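Local coordinates for osmotically inducible protein OsmC (Psychrobacter arcticus, PDB 2PN2) that probably takes part in the response to osmotic stress and in detoxification, as a member of the OsmC family, whose characterised relatives include thiol-dependent peroxidases, at residues 89-94 / 111-116; 74-79 / 128-133; 67-72 / 135-140; 60-65 / 97-102. All blocks are in the same frame, centred on the assembly; numbering follows the deposited sequence. Where two conformers were deposited one is given.

Contact 1 (89-94 / 111-116)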
loop_
_atom_site.group_PDB
_atom_site.type_symbol
_atom_site.label_atom_id
_atom_site.label_comp_id
_atom_site.label_asym_id
_atom_site.label_seq_id
_atom_site.Cartn_x
_atom_site.Cartn_y
_atom_site.Cartn_z
ATOM N N ALA A 89 -21.192 5.867 6.322
ATOM C CA ALA A 89 -20.266 5.787 7.476
ATOM C C ALA A 89 -20.490 4.457 8.206
ATOM O O ALA A 89 -21.623 3.969 8.301
ATOM C CB ALA A 89 -20.440 6.986 8.437
ATOM N N GLY A 90 -19.403 3.833 8.649
ATOM C CA GLY A 90 -19.484 2.529 9.312
ATOM C C GLY A 90 -19.401 1.342 8.360
ATOM O O GLY A 90 -19.357 0.192 8.825
ATOM N N THR A 91 -19.376 1.598 7.042
ATOM C CA THR A 91 -19.161 0.552 6.043
ATOM C C THR A 91 -17.785 -0.058 6.337
ATOM O O THR A 91 -16.865 0.656 6.752
ATOM C CB THR A 91 -19.218 1.112 4.588
ATOM O OG1 THR A 91 -20.549 1.565 4.312
ATOM C CG2 THR A 91 -18.840 0.018 3.541
ATOM N N THR A 92 -17.667 -1.371 6.171
ATOM C CA THR A 92 -16.428 -2.079 6.447
ATOM C C THR A 92 -15.992 -2.936 5.268
ATOM O O THR A 92 -16.825 -3.374 4.464
ATOM C CB THR A 92 -16.569 -2.964 7.689
ATOM O OG1 THR A 92 -17.613 -3.923 7.478
ATOM C CG2 THR A 92 -16.893 -2.121 8.929
ATOM N N ALA A 93 -14.687 -3.174 5.185
ATOM C CA ALA A 93 -14.088 -4.013 4.146
ATOM C C ALA A 93 -13.083 -4.973 4.787
ATOM O O ALA A 93 -12.087 -4.496 5.338
ATOM C CB ALA A 93 -13.396 -3.139 3.081
ATOM N N GLU A 94 -13.363 -6.291 4.749
ATOM C CA GLU A 94 -12.438 -7.346 5.234
ATOM C C GLU A 94 -11.546 -7.730 4.064
ATOM O O GLU A 94 -12.045 -8.106 3.002
ATOM C CB GLU A 94 -13.157 -8.600 5.741
ATOM C CG GLU A 94 -13.749 -8.419 7.096
ATOM C CD GLU A 94 -14.666 -9.543 7.549
ATOM O OE1 GLU A 94 -14.767 -10.589 6.865
ATOM O OE2 GLU A 94 -15.299 -9.368 8.611
ATOM N N ILE A 111 -11.853 -8.705 -1.095
ATOM C CA ILE A 111 -12.385 -7.587 -0.318
ATOM C C ILE A 111 -13.872 -7.850 -0.130
ATOM O O ILE A 111 -14.605 -7.894 -1.104
ATOM C CB ILE A 111 -12.167 -6.216 -1.024
ATOM C CG1 ILE A 111 -10.701 -6.007 -1.425
ATOM C CG2 ILE A 111 -12.669 -5.045 -0.154
ATOM C CD1 ILE A 111 -10.344 -6.611 -2.765
ATOM N N ALA A 112 -14.288 -8.102 1.112
ATOM C CA ALA A 112 -15.693 -8.327 1.456
ATOM C C ALA A 112 -16.203 -7.019 2.053
ATOM O O ALA A 112 -15.809 -6.651 3.170
ATOM C CB ALA A 112 -15.837 -9.474 2.460
ATOM N N ILE A 113 -17.089 -6.336 1.324
ATOM C CA ILE A 113 -17.624 -5.033 1.761
ATOM C C ILE A 113 -19.018 -5.185 2.399
ATOM O O ILE A 113 -19.917 -5.742 1.788
ATOM C CB ILE A 113 -17.675 -4.010 0.612
ATOM C CG1 ILE A 113 -16.303 -3.873 -0.077
ATOM C CG2 ILE A 113 -18.160 -2.653 1.143
ATOM C CD1 ILE A 113 -16.260 -2.807 -1.173
ATOM N N THR A 114 -19.180 -4.681 3.621
ATOM C CA THR A 114 -20.451 -4.734 4.341
ATOM C C THR A 114 -20.895 -3.291 4.592
ATOM O O THR A 114 -20.247 -2.551 5.325
ATOM C CB THR A 114 -20.342 -5.570 5.642
ATOM O OG1 THR A 114 -19.893 -6.894 5.310
ATOM C CG2 THR A 114 -21.699 -5.684 6.364
ATOM N N PHE A 115 -21.969 -2.892 3.918
ATOM C CA PHE A 115 -22.544 -1.570 4.082
ATOM C C PHE A 115 -23.345 -1.458 5.382
ATOM O O PHE A 115 -23.962 -2.432 5.833
ATOM C CB PHE A 115 -23.400 -1.194 2.869
ATOM C CG PHE A 115 -22.586 -0.867 1.677
ATOM C CD1 PHE A 115 -22.101 0.428 1.497
ATOM C CD2 PHE A 115 -22.219 -1.862 0.770
ATOM C CE1 PHE A 115 -21.298 0.745 0.387
ATOM C CE2 PHE A 115 -21.423 -1.564 -0.343
ATOM C CZ PHE A 115 -20.960 -0.256 -0.533
ATOM N N ASN A 116 -23.292 -0.260 5.975
ATOM C CA ASN A 116 -24.038 0.057 7.201
ATOM C C ASN A 116 -25.573 -0.047 7.036
ATOM O O ASN A 116 -26.259 -0.478 7.971
ATOM C CB ASN A 116 -23.652 1.459 7.736
ATOM C CG ASN A 116 -23.924 2.585 6.727
ATOM O OD1 ASN A 116 -23.840 2.380 5.511
ATOM N ND2 ASN A 116 -24.224 3.777 7.233
#

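Contact 2 (74-79 / 128-133)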
loop_
_atom_site.group_PDB
_atom_site.type_symbol
_atom_site.label_atom_id
_atom_site.label_comp_id
_atom_site.label_asym_id
_atom_site.label_seq_id
_atom_site.Cartn_x
_atom_site.Cartn_y
_atom_site.Cartn_z
ATOM N N LEU A 74 -13.206 1.960 -0.917
ATOM C CA LEU A 74 -14.118 2.637 0.001
ATOM C C LEU A 74 -14.131 4.154 -0.228
ATOM O O LEU A 74 -15.185 4.777 -0.130
ATOM C CB LEU A 74 -13.802 2.320 1.467
ATOM C CG LEU A 74 -14.046 0.903 2.001
ATOM C CD1 LEU A 74 -13.672 0.860 3.468
ATOM C CD2 LEU A 74 -15.500 0.468 1.819
ATOM N N THR A 75 -12.969 4.728 -0.557
ATOM C CA THR A 75 -12.833 6.179 -0.779
ATOM C C THR A 75 -13.595 6.607 -2.038
ATOM O O THR A 75 -14.370 7.573 -1.990
ATOM C CB THR A 75 -11.349 6.598 -0.848
ATOM O OG1 THR A 75 -10.690 6.187 0.365
ATOM C CG2 THR A 75 -11.199 8.118 -1.032
ATOM N N ILE A 76 -13.388 5.890 -3.145
ATOM C CA ILE A 76 -14.089 6.196 -4.411
ATOM C C ILE A 76 -15.595 5.894 -4.292
ATOM O O ILE A 76 -16.397 6.616 -4.896
ATOM C CB ILE A 76 -13.431 5.525 -5.654
ATOM C CG1 ILE A 76 -13.871 6.239 -6.934
ATOM C CG2 ILE A 76 -13.716 4.031 -5.700
ATOM C CD1 ILE A 76 -13.280 5.669 -8.208
ATOM N N ILE A 77 -15.969 4.857 -3.520
ATOM C CA ILE A 77 -17.403 4.602 -3.192
ATOM C C ILE A 77 -17.964 5.780 -2.375
ATOM O O ILE A 77 -19.085 6.221 -2.630
ATOM C CB ILE A 77 -17.652 3.231 -2.462
ATOM C CG1 ILE A 77 -17.493 2.082 -3.458
ATOM C CG2 ILE A 77 -19.077 3.170 -1.862
ATOM C CD1 ILE A 77 -17.376 0.686 -2.811
ATOM N N GLY A 78 -17.175 6.296 -1.428
ATOM C CA GLY A 78 -17.564 7.478 -0.629
ATOM C C GLY A 78 -17.855 8.722 -1.457
ATOM O O GLY A 78 -18.780 9.461 -1.158
ATOM N N ILE A 79 -17.059 8.945 -2.503
ATOM C CA ILE A 79 -17.273 10.055 -3.447
ATOM C C ILE A 79 -18.608 9.863 -4.161
ATOM O O ILE A 79 -19.384 10.807 -4.286
ATOM C CB ILE A 79 -16.134 10.138 -4.507
ATOM C CG1 ILE A 79 -14.820 10.563 -3.842
ATOM C CG2 ILE A 79 -16.496 11.104 -5.635
ATOM C CD1 ILE A 79 -13.630 10.669 -4.803
ATOM N N TYR A 128 -20.110 -1.275 -6.855
ATOM C CA TYR A 128 -19.246 -2.366 -7.296
ATOM C C TYR A 128 -18.338 -1.921 -8.449
ATOM O O TYR A 128 -17.107 -2.062 -8.386
ATOM C CB TYR A 128 -20.087 -3.557 -7.745
ATOM C CG TYR A 128 -19.263 -4.733 -8.171
ATOM C CD1 TYR A 128 -18.687 -5.565 -7.224
ATOM C CD2 TYR A 128 -19.037 -5.010 -9.528
ATOM C CE1 TYR A 128 -17.900 -6.659 -7.612
ATOM C CE2 TYR A 128 -18.253 -6.116 -9.928
ATOM C CZ TYR A 128 -17.691 -6.933 -8.956
ATOM O OH TYR A 128 -16.915 -8.027 -9.315
ATOM N N ASN A 129 -18.970 -1.384 -9.486
ATOM C CA ASN A 129 -18.263 -0.920 -10.683
ATOM C C ASN A 129 -17.294 0.225 -10.421
ATOM O O ASN A 129 -16.186 0.207 -10.958
ATOM C CB ASN A 129 -19.246 -0.522 -11.788
ATOM C CG ASN A 129 -20.094 -1.704 -12.294
ATOM O OD1 ASN A 129 -19.725 -2.864 -12.154
ATOM N ND2 ASN A 129 -21.231 -1.390 -12.898
ATOM N N THR A 130 -17.704 1.200 -9.598
ATOM C CA THR A 130 -16.829 2.333 -9.239
ATOM C C THR A 130 -15.583 1.833 -8.501
ATOM O O THR A 130 -14.483 2.286 -8.795
ATOM C CB THR A 130 -17.539 3.410 -8.387
ATOM O OG1 THR A 130 -18.814 3.715 -8.953
ATOM C CG2 THR A 130 -16.718 4.679 -8.349
ATOM N N ALA A 131 -15.780 0.900 -7.560
ATOM C CA ALA A 131 -14.698 0.235 -6.809
ATOM C C ALA A 131 -13.613 -0.400 -7.692
ATOM O O ALA A 131 -12.414 -0.202 -7.456
ATOM C CB ALA A 131 -15.272 -0.839 -5.908
ATOM N N LEU A 132 -14.042 -1.183 -8.682
ATOM C CA LEU A 132 -13.115 -1.846 -9.625
ATOM C C LEU A 132 -12.318 -0.892 -10.539
ATOM O O LEU A 132 -11.291 -1.296 -11.074
ATOM C CB LEU A 132 -13.841 -2.921 -10.460
ATOM C CG LEU A 132 -14.335 -4.184 -9.725
ATOM C CD1 LEU A 132 -14.943 -5.193 -10.725
ATOM C CD2 LEU A 132 -13.210 -4.850 -8.971
ATOM N N THR A 133 -12.779 0.349 -10.707
ATOM C CA THR A 133 -12.076 1.351 -11.533
ATOM C C THR A 133 -11.150 2.284 -10.738
ATOM O O THR A 133 -10.533 3.175 -11.344
ATOM C CB THR A 133 -13.090 2.261 -12.346
ATOM O OG1 THR A 133 -13.709 3.244 -11.492
ATOM C CG2 THR A 133 -14.141 1.420 -13.047
#

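Contact 3 (67-72 / 135-140)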
loop_
_atom_site.group_PDB
_atom_site.type_symbol
_atom_site.label_atom_id
_atom_site.label_comp_id
_atom_site.label_asym_id
_atom_site.label_seq_id
_atom_site.Cartn_x
_atom_site.Cartn_y
_atom_site.Cartn_z
ATOM N N THR A 67 -4.307 -3.814 1.626
ATOM C CA THR A 67 -5.177 -2.865 2.340
ATOM C C THR A 67 -5.422 -1.542 1.590
ATOM O O THR A 67 -6.528 -1.005 1.649
ATOM C CB THR A 67 -4.647 -2.606 3.765
ATOM O OG1 THR A 67 -4.399 -3.871 4.383
ATOM C CG2 THR A 67 -5.650 -1.787 4.594
ATOM N N SER A 68 -4.405 -1.026 0.903
ATOM C CA SER A 68 -4.532 0.204 0.103
ATOM C C SER A 68 -5.603 0.067 -0.986
ATOM O O SER A 68 -6.308 1.028 -1.244
ATOM C CB SER A 68 -3.188 0.659 -0.514
ATOM O OG SER A 68 -2.806 -0.123 -1.623
ATOM N N LEU A 69 -5.742 -1.136 -1.569
ATOM C CA LEU A 69 -6.767 -1.411 -2.565
ATOM C C LEU A 69 -8.138 -1.227 -1.963
ATOM O O LEU A 69 -8.955 -0.533 -2.540
ATOM C CB LEU A 69 -6.673 -2.840 -3.133
ATOM C CG LEU A 69 -7.700 -3.201 -4.225
ATOM C CD1 LEU A 69 -7.699 -2.150 -5.400
ATOM C CD2 LEU A 69 -7.395 -4.621 -4.755
ATOM N N ALA A 70 -8.362 -1.838 -0.795
ATOM C CA ALA A 70 -9.635 -1.727 -0.066
ATOM C C ALA A 70 -9.926 -0.283 0.359
ATOM O O ALA A 70 -11.058 0.192 0.234
ATOM C CB ALA A 70 -9.655 -2.656 1.143
ATOM N N SER A 71 -8.912 0.407 0.859
ATOM C CA SER A 71 -9.063 1.835 1.226
ATOM C C SER A 71 -9.440 2.700 0.035
ATOM O O SER A 71 -10.309 3.573 0.145
ATOM C CB SER A 71 -7.790 2.390 1.847
ATOM O OG SER A 71 -7.678 1.899 3.154
ATOM N N CYS A 72 -8.804 2.434 -1.099
ATOM C CA CYS A 72 -9.071 3.159 -2.328
ATOM C C CYS A 72 -10.517 2.937 -2.792
ATOM O O CYS A 72 -11.212 3.898 -3.156
ATOM C CB CYS A 72 -8.087 2.735 -3.412
ATOM S SG CYS A 72 -8.208 3.724 -4.862
ATOM N N PRO A 135 -8.141 4.173 -8.481
ATOM C CA PRO A 135 -6.714 4.273 -8.816
ATOM C C PRO A 135 -5.786 3.133 -8.401
ATOM O O PRO A 135 -4.965 2.732 -9.220
ATOM C CB PRO A 135 -6.309 5.608 -8.187
ATOM C CG PRO A 135 -7.550 6.413 -8.295
ATOM C CD PRO A 135 -8.615 5.442 -7.891
ATOM N N VAL A 136 -5.942 2.607 -7.183
ATOM C CA VAL A 136 -5.131 1.467 -6.728
ATOM C C VAL A 136 -5.507 0.205 -7.524
ATOM O O VAL A 136 -4.609 -0.582 -7.879
ATOM C CB VAL A 136 -5.212 1.229 -5.206
ATOM C CG1 VAL A 136 -4.409 -0.029 -4.795
ATOM C CG2 VAL A 136 -4.701 2.446 -4.477
ATOM N N ALA A 137 -6.792 0.027 -7.874
ATOM C CA ALA A 137 -7.183 -1.147 -8.700
ATOM C C ALA A 137 -6.411 -1.166 -10.038
ATOM O O ALA A 137 -5.964 -2.228 -10.494
ATOM C CB ALA A 137 -8.703 -1.198 -8.957
ATOM N N LYS A 138 -6.193 0.028 -10.595
ATOM C CA LYS A 138 -5.483 0.224 -11.860
ATOM C C LYS A 138 -3.969 0.389 -11.737
ATOM O O LYS A 138 -3.302 0.681 -12.731
ATOM C CB LYS A 138 -6.099 1.431 -12.575
ATOM C CG LYS A 138 -7.585 1.280 -12.871
ATOM C CD LYS A 138 -7.839 0.096 -13.813
ATOM C CE LYS A 138 -9.258 -0.040 -14.227
ATOM N NZ LYS A 138 -9.345 -1.238 -15.098
ATOM N N SER A 139 -3.438 0.223 -10.525
ATOM C CA SER A 139 -2.019 0.363 -10.219
ATOM C C SER A 139 -1.357 -0.929 -9.704
ATOM O O SER A 139 -0.138 -0.933 -9.519
ATOM C CB SER A 139 -1.824 1.480 -9.183
ATOM O OG SER A 139 -2.360 2.723 -9.628
ATOM N N ILE A 140 -2.142 -1.977 -9.413
ATOM C CA ILE A 140 -1.603 -3.278 -9.018
ATOM C C ILE A 140 -1.452 -4.139 -10.258
ATOM O O ILE A 140 -1.914 -3.756 -11.352
ATOM C CB ILE A 140 -2.369 -3.969 -7.850
ATOM C CG1 ILE A 140 -3.770 -4.455 -8.233
ATOM C CG2 ILE A 140 -2.451 -3.023 -6.671
ATOM C CD1 ILE A 140 -4.483 -5.227 -7.067
#

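Contact 4 (60-65 / 97-102). With SO4 (sulfate ion), chain D.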
loop_
_atom_site.group_PDB
_atom_site.type_symbol
_atom_site.label_atom_id
_atom_site.label_comp_id
_atom_site.label_asym_id
_atom_site.label_seq_id
_atom_site.Cartn_x
_atom_site.Cartn_y
_atom_site.Cartn_z
ATOM N N SER A 60 2.547 -5.998 7.220
ATOM C CA SER A 60 3.701 -6.250 6.353
ATOM C C SER A 60 3.567 -5.334 5.125
ATOM O O SER A 60 2.491 -4.796 4.889
ATOM C CB SER A 60 3.769 -7.709 5.893
ATOM O OG SER A 60 2.743 -7.970 4.957
ATOM N N PRO A 61 4.665 -5.099 4.362
ATOM C CA PRO A 61 4.528 -4.296 3.133
ATOM C C PRO A 61 3.478 -4.847 2.146
ATOM O O PRO A 61 2.675 -4.073 1.656
ATOM C CB PRO A 61 5.956 -4.278 2.565
ATOM C CG PRO A 61 6.809 -4.431 3.774
ATOM C CD PRO A 61 6.080 -5.431 4.616
ATOM N N THR A 62 3.405 -6.158 1.900
ATOM C CA THR A 62 2.320 -6.672 1.000
ATOM C C THR A 62 0.915 -6.546 1.652
ATOM O O THR A 62 -0.078 -6.273 0.932
ATOM C CB THR A 62 2.576 -8.103 0.476
ATOM O OG1 THR A 62 2.580 -9.028 1.551
ATOM C CG2 THR A 62 3.912 -8.162 -0.231
ATOM N N ASP A 63 0.818 -6.692 2.977
ATOM C CA ASP A 63 -0.462 -6.416 3.689
ATOM C C ASP A 63 -0.881 -4.977 3.418
ATOM O O ASP A 63 -2.043 -4.694 3.164
ATOM C CB ASP A 63 -0.377 -6.577 5.219
ATOM C CG ASP A 63 -0.162 -7.989 5.671
ATOM O OD1 ASP A 63 -0.463 -8.936 4.909
ATOM O OD2 ASP A 63 0.344 -8.138 6.807
ATOM N N LEU A 64 0.093 -4.073 3.460
ATOM C CA LEU A 64 -0.158 -2.651 3.212
ATOM C C LEU A 64 -0.700 -2.424 1.792
ATOM O O LEU A 64 -1.663 -1.670 1.608
ATOM C CB LEU A 64 1.129 -1.855 3.475
ATOM C CG LEU A 64 1.044 -0.394 3.862
ATOM C CD1 LEU A 64 0.256 -0.281 5.160
ATOM C CD2 LEU A 64 2.467 0.123 4.059
ATOM N N LEU A 65 -0.110 -3.090 0.798
ATOM C CA LEU A 65 -0.588 -2.988 -0.586
ATOM C C LEU A 65 -2.025 -3.507 -0.698
ATOM O O LEU A 65 -2.863 -2.872 -1.321
ATOM C CB LEU A 65 0.307 -3.789 -1.533
ATOM C CG LEU A 65 0.050 -3.688 -3.035
ATOM C CD1 LEU A 65 0.430 -2.313 -3.491
ATOM C CD2 LEU A 65 0.845 -4.764 -3.792
ATOM N N LYS A 97 -5.599 -11.685 1.594
ATOM C CA LYS A 97 -4.645 -11.749 0.482
ATOM C C LYS A 97 -4.216 -13.180 0.263
ATOM O O LYS A 97 -4.160 -13.963 1.220
ATOM C CB LYS A 97 -3.423 -10.838 0.700
ATOM C CG LYS A 97 -2.428 -11.313 1.745
ATOM C CD LYS A 97 -1.158 -10.484 1.771
ATOM C CE LYS A 97 -0.176 -11.172 2.707
ATOM N NZ LYS A 97 0.974 -10.310 3.004
ATOM N N VAL A 98 -3.927 -13.506 -0.997
ATOM C CA VAL A 98 -3.348 -14.784 -1.373
ATOM C C VAL A 98 -2.018 -14.437 -2.054
ATOM O O VAL A 98 -1.937 -13.480 -2.857
ATOM C CB VAL A 98 -4.237 -15.597 -2.334
ATOM C CG1 VAL A 98 -3.599 -16.992 -2.631
ATOM C CG2 VAL A 98 -5.643 -15.775 -1.737
HETATM N N MSE A 99 -0.983 -15.197 -1.702
HETATM C CA MSE A 99 0.341 -15.050 -2.292
HETATM C C MSE A 99 0.597 -16.217 -3.227
HETATM O O MSE A 99 -0.001 -17.289 -3.065
HETATM C CB MSE A 99 1.435 -15.034 -1.209
HETATM C CG MSE A 99 1.257 -13.987 -0.103
HETATM SE SE MSE A 99 1.219 -12.165 -0.741
HETATM C CE MSE A 99 3.058 -11.863 -1.194
ATOM N N ALA A 100 1.455 -15.970 -4.221
ATOM C CA ALA A 100 2.017 -16.979 -5.106
ATOM C C ALA A 100 3.521 -16.969 -4.821
ATOM O O ALA A 100 4.042 -16.013 -4.235
ATOM C CB ALA A 100 1.743 -16.659 -6.566
ATOM N N ALA A 101 4.200 -18.032 -5.226
ATOM C CA ALA A 101 5.656 -18.189 -5.047
ATOM C C ALA A 101 6.373 -18.081 -6.377
ATOM O O ALA A 101 5.746 -18.080 -7.448
ATOM C CB ALA A 101 5.969 -19.552 -4.405
ATOM N N ASP A 102 7.698 -17.968 -6.275
ATOM C CA ASP A 102 8.640 -18.023 -7.396
ATOM C C ASP A 102 8.302 -17.068 -8.566
ATOM O O ASP A 102 7.916 -17.524 -9.638
ATOM C CB ASP A 102 8.766 -19.492 -7.853
ATOM C CG ASP A 102 9.175 -20.431 -6.704
ATOM O OD1 ASP A 102 10.177 -20.131 -6.011
ATOM O OD2 ASP A 102 8.494 -21.466 -6.491
HETATM S S SO4 D . 5.436 -9.666 2.781
HETATM O O1 SO4 D . 4.203 -10.024 3.487
HETATM O O2 SO4 D . 5.544 -8.209 2.634
HETATM O O3 SO4 D . 6.553 -10.142 3.591
HETATM O O4 SO4 D . 5.466 -10.314 1.474
#

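Contact 1 (89-94 / 111-116)
Thr91 and Phe115 meet where the hairpin of strands 92-100 and 105-114 opens into loops. Followed outward, the Thr91 side chain starts at CB, beside Thr114 O, and divides. The hydroxyl OG1, anti to its own carbonyl carbon (chi1 -66°), passes 3.4 Å from Phe115 CD1, but its hydrogen bond is to Ile88 O. The methyl CG2 lies 3.4 Å from Thr114 O, touches Ile113 CG2 at 3.7 Å, and sits over one face of the Phe115 ring in a CH-pi contact, 4.2 Å from the centroid and offset toward the rim.

Beyond this corner the strands pair antiparallel. Thr92 N donates to Thr114 O and Thr114 N returns a bond to Thr92 O (2.8 Å); Glu94 and Ala112 exchange a second such pair. Between them lies the non-hydrogen-bonded pair Ala93 and Ile113, with Ala93 CB resting on Ile111 CG2 at 3.8 Å.

The two faces differ in chemistry. Ala93 and Ile113 turn toward helix 61-83, Thr92 and Glu94 the other way. The outer edge of strand 92-100 is continued by a strand of the second subunit, and the polar face adds a salt bridge from Glu94 OE2 to Lys24 of that subunit.

Contact 2 (74-79 / 128-133)
Ile76 and Thr130 form the main meeting point of helices 61-83 and 121-132, a helix pair of the OsmC-like alpha/beta fold. The short helical segments pass 8.5 Å apart at an angle of 131°, far from parallel, and the backbones come nearest at Ile77 and Ala131, whose CA atoms are 6.3 Å apart.

The two leading side chains point at each other's helix and slant across one another. In Ile76 the CG1 branch is anti to the backbone N (chi1 -160°), which sends CG1 and CD1 toward the neighbouring helix. There the Thr130 methyl CG2 fits against both, 3.5 Å from Ile76 CG1 and almost as near to CD1. The other branch, Ile76 CG2, lies over the Thr130 backbone, 3.6 Å from Thr130 O. Thr130 is thus divided by character: its methyl serves the helix interface, while OG1 bonds back to Ile126 O in its own helix. The next residue, Ile77, also packs on Ile113 and Phe115 of the sheet region, and its tip makes the contact here, CD1 reaching Ala131 CB at 4.0 Å.

With an alanine in place of Ile76, both branches would be gone, and the Thr130 methyl would probably lose its apolar partner and face a gap between the helices.

Beside this patch Thr133 folds back so that OG1 (3.0 Å) and its own N (3.2 Å) both donate to Thr130 O, reaching that oxygen from the same face of its carbonyl plane.

Contact 3 (67-72 / 135-140)
The backbone of 135-140, three residues of helical phi/psi followed by a turn, runs close against helix 67-72, with Leu69 CA and Val136 CA only 5.3 Å apart. Val136 points straight at the helix. Its CG1 methyl, anti to the backbone N (chi1 177°), settles 3.5 Å from Leu69 CA and also touches Ser68 OG, whose hydrogen bond goes to Leu65 O in its own helix, whereas CG2 lies 3.6 Å from Cys72 CB.

Leu69 answers with its two methyls in different directions. CD1 packs tightly on the Ala137 backbone, 3.5 Å from Ala137 CA, and CD2 meets Ile140 CD1 at 3.8 Å, the two side chains crossing at about a right angle.

Cys72 supplies the polar link. Its SG accepts a nearly straight hydrogen bond from Val136 N (3.4 Å, 173° at the hydrogen) and also lies beside Pro135 CD at 3.5 Å. Replacing Cys72 by alanine would remove SG, which is likely to leave the Val136 N-H without its acceptor and a gap beside the proline ring. Across the turn, Ser139 OG donates to Pro135 O at 2.6 Å, from above the carbonyl plane.

Cys72 also touches Cys134, and Thr62 of the second subunit packs on Pro135. A cysteine on the central helix beside a second one in a Cys-Pro loop is consistent with the redox-active cysteine pair of OsmC and Ohr proteins.

Contact 4 (60-65 / 97-102)
Lys97 reaches from strand 92-100 to the first turn of helix 61-83, where its ammonium group meets Asp63 and Thr62. The charged link is a salt bridge of 2.8 Å from Lys97 NZ to Asp63 OD1, the lysine arriving well above the carboxylate plane (48° out of it). The chain beyond CG is extended, which carries NZ the whole way from the strand.

Among the hydrogen bonds, Lys97 NZ also donates to the Thr62 hydroxyl OG1; the modelled 2.5 Å is short, so the exact length is doubtful. Ser60 and Asp63 form a capping box: Asp63 N donates to Ser60 OG (3.0 Å) and Ser60 N to Asp63 OD2 (3.1 Å). The cap takes OD2 and the salt bridge takes OD1, both from the same face of the carboxylate, which fixes its rotation.

A sulfate, probably from the crystallisation liquor, occupies the helix start. Thr62 N donates to its O2 at 3.1 Å, while Ser60 OG (2.9 Å) and Thr62 OG1 (2.7 Å) both donate to O1. Lys97 adds a weak bond to O1, and Arg104 NE also binds the ion.

Apolar packing is slight: the selenomethionine Met99 bends so that CE lies 3.9 Å from Thr62 CG2.

A helix N-terminus, two hydroxyls, a lysine and an arginine together make an anion-binding pocket; Asp63 probably offsets part of the lysine charge and keeps NZ placed beside it.

Contacts 2, 3 and 4 share helix 61-83, meeting it from its start onward in the order 4, 3, 2. Contact 1 ties strands 92-100 and 105-114 of the mixed sheet beneath this helix, and packs against contact 2 through Leu74 and Ile77 and against contact 3 through Ala70 and Leu69. In sequence both segments of contact 1 fall between those of contact 2, which fall between those of contact 3; contact 4 crosses the others. Centres of contacts 2 and 3 are about 10 Å apart; those of contacts 2 and 4, about 22 Å apart, lie on opposite sides of the chain's centre. All four touch the second subunit; helix 61-83 lies between the sheet, the loop carrying Cys134 and that subunit.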